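Local coordinates for alpha-galactosidase 1 (Saccharomyces cerevisiae, PDB 3LRK), which hydrolyses terminal, non-reducing alpha-D-galactose residues from alpha-D-galactosides such as galactose oligosaccharides, galactomannans and galactolipids, working as a secreted homotetramer, at residues S380-S384 against K385-S389; C42-S45 against E46-L50. The protein carries 1 engineered substitution. All blocks are in the same frame, centred on the assembly; numbering follows the deposited sequence.

Contact 1: residues S380-S384 against K385-S389. With NAG (2-acetamido-2-deoxy-beta-D-glucopyranose), chain B.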
loop_
_atom_site.group_PDB
_atom_site.type_symbol
_atom_site.label_atom_id
_atom_site.label_comp_id
_atom_site.label_asym_id
_atom_site.label_seq_id
_atom_site.Cartn_x
_atom_site.Cartn_y
_atom_site.Cartn_z
ATOM N N SER A 380 10.069 -5.216 -32.042
ATOM C CA SER A 380 10.553 -4.956 -33.403
ATOM C C SER A 380 9.628 -4.010 -34.160
ATOM O O SER A 380 8.398 -4.146 -34.098
ATOM C CB SER A 380 10.711 -6.267 -34.184
ATOM O OG SER A 380 11.701 -7.094 -33.591
ATOM N N ASN A 381 10.227 -3.055 -34.872
ATOM C CA ASN A 381 9.479 -2.091 -35.677
ATOM C C ASN A 381 8.996 -2.718 -36.976
ATOM O O ASN A 381 9.605 -3.665 -37.473
ATOM C CB ASN A 381 10.339 -0.866 -36.010
ATOM C CG ASN A 381 10.835 -0.135 -34.778
ATOM O OD1 ASN A 381 10.104 0.046 -33.801
ATOM N ND2 ASN A 381 12.083 0.306 -34.826
ATOM N N LEU A 382 7.901 -2.190 -37.517
ATOM C CA LEU A 382 7.446 -2.573 -38.853
ATOM C C LEU A 382 8.583 -2.365 -39.849
ATOM O O LEU A 382 9.291 -1.357 -39.797
ATOM C CB LEU A 382 6.202 -1.772 -39.263
ATOM C CG LEU A 382 4.919 -1.980 -38.448
ATOM C CD1 LEU A 382 3.836 -0.975 -38.837
ATOM C CD2 LEU A 382 4.400 -3.415 -38.567
ATOM N N GLY A 383 8.788 -3.349 -40.720
ATOM C CA GLY A 383 9.847 -3.278 -41.722
ATOM C C GLY A 383 11.216 -3.703 -41.233
ATOM O O GLY A 383 12.180 -3.668 -41.998
ATOM N N SER A 384 11.315 -4.093 -39.961
ATOM C CA SER A 384 12.568 -4.600 -39.409
ATOM C C SER A 384 12.859 -5.960 -40.027
ATOM O O SER A 384 11.956 -6.603 -40.551
ATOM C CB SER A 384 12.492 -4.724 -37.882
ATOM O OG SER A 384 11.491 -5.644 -37.485
ATOM N N LYS A 385 14.109 -6.400 -39.964
ATOM C CA LYS A 385 14.465 -7.672 -40.593
ATOM C C LYS A 385 13.842 -8.899 -39.926
ATOM O O LYS A 385 13.627 -9.909 -40.584
ATOM C CB LYS A 385 15.979 -7.811 -40.805
ATOM C CG LYS A 385 16.433 -7.117 -42.101
ATOM C CD LYS A 385 17.848 -7.501 -42.541
ATOM C CE LYS A 385 18.277 -6.677 -43.763
ATOM N NZ LYS A 385 19.538 -7.185 -44.402
ATOM N N LYS A 386 13.521 -8.801 -38.637
ATOM C CA LYS A 386 12.801 -9.878 -37.946
ATOM C C LYS A 386 11.351 -10.022 -38.424
ATOM O O LYS A 386 10.838 -11.138 -38.523
ATOM C CB LYS A 386 12.867 -9.698 -36.422
ATOM C CG LYS A 386 14.220 -10.060 -35.821
ATOM C CD LYS A 386 14.293 -9.735 -34.330
ATOM C CE LYS A 386 15.556 -10.312 -33.699
ATOM N NZ LYS A 386 15.799 -9.802 -32.314
ATOM N N LEU A 387 10.699 -8.899 -38.725
ATOM C CA LEU A 387 9.291 -8.914 -39.142
ATOM C C LEU A 387 9.129 -9.187 -40.637
ATOM O O LEU A 387 8.052 -9.570 -41.095
ATOM C CB LEU A 387 8.572 -7.611 -38.749
ATOM C CG LEU A 387 8.317 -7.309 -37.263
ATOM C CD1 LEU A 387 7.255 -6.220 -37.116
ATOM C CD2 LEU A 387 7.896 -8.551 -36.499
ATOM N N THR A 388 10.218 -8.991 -41.375
ATOM C CA THR A 388 10.262 -9.135 -42.829
ATOM C C THR A 388 10.768 -10.525 -43.245
ATOM O O THR A 388 10.648 -10.912 -44.411
ATOM C CB THR A 388 11.136 -8.003 -43.428
ATOM O OG1 THR A 388 10.381 -6.785 -43.423
ATOM C CG2 THR A 388 11.584 -8.303 -44.852
ATOM N N SER A 389 11.312 -11.274 -42.286
ATOM C CA SER A 389 11.888 -12.596 -42.544
ATOM C C SER A 389 10.924 -13.736 -42.267
ATOM O O SER A 389 9.911 -13.560 -41.584
ATOM C CB SER A 389 13.148 -12.809 -41.702
ATOM O OG SER A 389 14.143 -11.862 -42.028
HETATM C C1 NAG B . 8.478 2.348 -38.577
HETATM C C2 NAG B . 9.991 2.639 -38.665
HETATM C C3 NAG B . 10.559 2.860 -40.091
HETATM C C4 NAG B . 9.781 2.099 -41.176
HETATM C C5 NAG B . 8.290 2.195 -40.897
HETATM C C6 NAG B . 7.420 1.538 -41.964
HETATM C C7 NAG B . 11.507 4.104 -37.409
HETATM C C8 NAG B . 11.757 5.560 -37.152
HETATM N N2 NAG B . 10.281 3.789 -37.825
HETATM O O3 NAG B . 11.939 2.495 -40.125
HETATM O O4 NAG B . 10.059 2.624 -42.456
HETATM O O5 NAG B . 8.097 1.543 -39.666
HETATM O O6 NAG B . 6.072 1.835 -41.684
HETATM O O7 NAG B . 12.403 3.272 -37.244
#

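Contact 2: residues C42-S45 against E46-L50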
loop_
_atom_site.group_PDB
_atom_site.type_symbol
_atom_site.label_atom_id
_atom_site.label_comp_id
_atom_site.label_asym_id
_atom_site.label_seq_id
_atom_site.Cartn_x
_atom_site.Cartn_y
_atom_site.Cartn_z
ATOM N N CYS A 42 10.816 -33.501 7.229
ATOM C CA CYS A 42 11.890 -33.616 8.234
ATOM C C CYS A 42 12.572 -34.983 8.288
ATOM O O CYS A 42 13.593 -35.142 8.961
ATOM C CB CYS A 42 11.393 -33.249 9.645
ATOM S SG CYS A 42 11.113 -31.473 9.951
ATOM N N ASP A 43 12.010 -35.959 7.583
ATOM C CA ASP A 43 12.539 -37.321 7.588
ATOM C C ASP A 43 13.707 -37.453 6.600
ATOM O O ASP A 43 13.561 -38.016 5.505
ATOM C CB ASP A 43 11.422 -38.325 7.279
ATOM C CG ASP A 43 11.863 -39.767 7.457
ATOM O OD1 ASP A 43 12.703 -40.027 8.353
ATOM O OD2 ASP A 43 11.374 -40.638 6.696
ATOM N N VAL A 44 14.857 -36.916 7.005
ATOM C CA VAL A 44 16.067 -36.884 6.190
ATOM C C VAL A 44 17.167 -37.706 6.857
ATOM O O VAL A 44 17.131 -37.934 8.066
ATOM C CB VAL A 44 16.585 -35.425 5.958
ATOM C CG1 VAL A 44 15.562 -34.593 5.218
ATOM C CG2 VAL A 44 16.964 -34.737 7.274
ATOM N N SER A 45 18.142 -38.153 6.066
ATOM C CA SER A 45 19.320 -38.837 6.604
ATOM C C SER A 45 20.409 -38.856 5.546
ATOM O O SER A 45 20.134 -38.564 4.389
ATOM C CB SER A 45 18.984 -40.271 7.027
ATOM O OG SER A 45 18.687 -41.074 5.900
ATOM N N GLU A 46 21.639 -39.191 5.941
ATOM C CA GLU A 46 22.712 -39.395 4.962
ATOM C C GLU A 46 22.261 -40.387 3.897
ATOM O O GLU A 46 22.395 -40.124 2.697
ATOM C CB GLU A 46 24.006 -39.885 5.621
ATOM C CG GLU A 46 25.132 -40.095 4.611
ATOM C CD GLU A 46 26.399 -40.719 5.196
ATOM O OE1 GLU A 46 26.897 -40.265 6.241
ATOM O OE2 GLU A 46 26.921 -41.664 4.573
ATOM N N GLN A 47 21.703 -41.510 4.353
ATOM C CA GLN A 47 21.260 -42.593 3.468
ATOM C C GLN A 47 20.259 -42.137 2.413
ATOM O O GLN A 47 20.416 -42.472 1.237
ATOM C CB GLN A 47 20.684 -43.761 4.275
ATOM C CG GLN A 47 20.736 -45.091 3.524
ATOM C CD GLN A 47 22.163 -45.518 3.232
ATOM O OE1 GLN A 47 23.017 -45.502 4.119
ATOM N NE2 GLN A 47 22.429 -45.899 1.987
ATOM N N LEU A 48 19.242 -41.376 2.831
ATOM C CA LEU A 48 18.269 -40.777 1.901
ATOM C C LEU A 48 18.977 -39.981 0.825
ATOM O O LEU A 48 18.694 -40.125 -0.368
ATOM C CB LEU A 48 17.279 -39.833 2.629
ATOM C CG LEU A 48 16.637 -38.734 1.741
ATOM C CD1 LEU A 48 15.525 -39.285 0.835
ATOM C CD2 LEU A 48 16.133 -37.521 2.526
ATOM N N LEU A 49 19.892 -39.126 1.266
ATOM C CA LEU A 49 20.551 -38.187 0.388
ATOM C C LEU A 49 21.390 -38.918 -0.652
ATOM O O LEU A 49 21.350 -38.585 -1.836
ATOM C CB LEU A 49 21.421 -37.254 1.225
ATOM C CG LEU A 49 21.162 -35.746 1.184
ATOM C CD1 LEU A 49 19.678 -35.384 1.091
ATOM C CD2 LEU A 49 21.793 -35.133 2.414
ATOM N N LEU A 50 22.139 -39.925 -0.209
ATOM C CA LEU A 50 23.035 -40.661 -1.103
ATOM C C LEU A 50 22.294 -41.627 -2.036
ATOM O O LEU A 50 22.675 -41.767 -3.195
ATOM C CB LEU A 50 24.142 -41.369 -0.310
ATOM C CG LEU A 50 25.019 -40.443 0.557
ATOM C CD1 LEU A 50 26.147 -41.209 1.225
ATOM C CD2 LEU A 50 25.568 -39.236 -0.219
#

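Contact 1: residues S380-S384 against K385-S389
L387 turns its CD1 methyl under the type II beta turn N381-S384, which leads straight into the short, weakly bonded helix at about 385-388 on the surface of the C-terminal beta-sandwich domain. That methyl lies 3.5 Å from N381 O and meets L382 CD2 more loosely, at 4.3 Å. With CG beside the backbone N (chi1 -69°), the L387 branch faces back toward the turn, where the CB of S380 also packs against its CG. S384 bends its hydroxyl into the mouth of the turn: OG sits between the backbone N and the carbonyl carbon (chi1 62°) and donates to N381 O over 2.7 Å, in the carbonyl plane. S384 N uses the same acceptor, so two donors grip one oxygen, and the same OG lies 3.6 Å from L387 CG. G383 adopts the positive phi that a type II turn favours for glycine. On the outer side, L382 O comes within 3.1 Å of O5 of an N-acetylglucosamine, while L382 N bonds to N270 of the second subunit. At the helix start, L387 N and T388 N bond weakly to S384 O, as does T388 OG1, 3.3 Å from S384 O.

Contact 2: residues C42-S45 against E46-L50
S45 and L48 meet at the N-cap of helix 46-58, the first long helix after strand 32-35 in the catalytic (beta/alpha)8 barrel, and they illustrate how a serine can begin a helix. The OG of S45 accepts from L48 N at 3.1 Å, with an almost straight N-H...O angle of 171°. Rotation about chi1 to 68° places OG between the backbone N and the carbonyl carbon, turned onto the first helical turn. One residue further on, L49 N donates to S45 O over 3.2 Å, opening the regular backbone pattern of the helix.

The close-packed part is apolar. L48 reaches back along the chain so that its CD2 lies 3.7 Å from V44 CA and 4.0 Å from V44 CG1, the two side chains crossing at a slant. V44 is buried further by N36 and F92, and F40 lies against L48. The other side is looser: D43, centre of an inverse gamma turn, and Q47 are exposed, and Q47 brings little more than its CB, 3.7 Å from S45 OG, before its chain bends away to D51. E46 points from the cap toward N94, which binds its OE1. At the start of the segment, the C42-C74 disulfide ties down the loop, and the side chain of V44 is about 6 Å from that of the substrate-binding D72.

Replacing S45 by an alanine would strip L48 N of its capping acceptor and is likely to leave the first helical turn less well held. S45 N is buried without a partner; the side chain of L48, being apolar, offers it no acceptor, so this is not a capping box. The cap therefore works in one direction: a neutral hydroxyl satisfies an amide at the positive end of the helix dipole without adding a formal charge.

How the contacts relate
Both contacts show a serine preparing the chain for a helix, yet in different settings. Contact 1 is a surface feature of the C-terminal beta-sandwich domain, and contact 2 is partly buried in the barrel domain; their centres lie 55 Å apart, on opposite sides of the chain's centre, with no touch between them. The hydroxyl of S384 is a donor that closes a turn, that of S45 an acceptor that caps a helix. The bonds at the helix start are weak in contact 1 but well formed in contact 2, with the capping bond nearly straight. Contact 1 faces sugar and a second subunit, whereas no other protein chain touches contact 2.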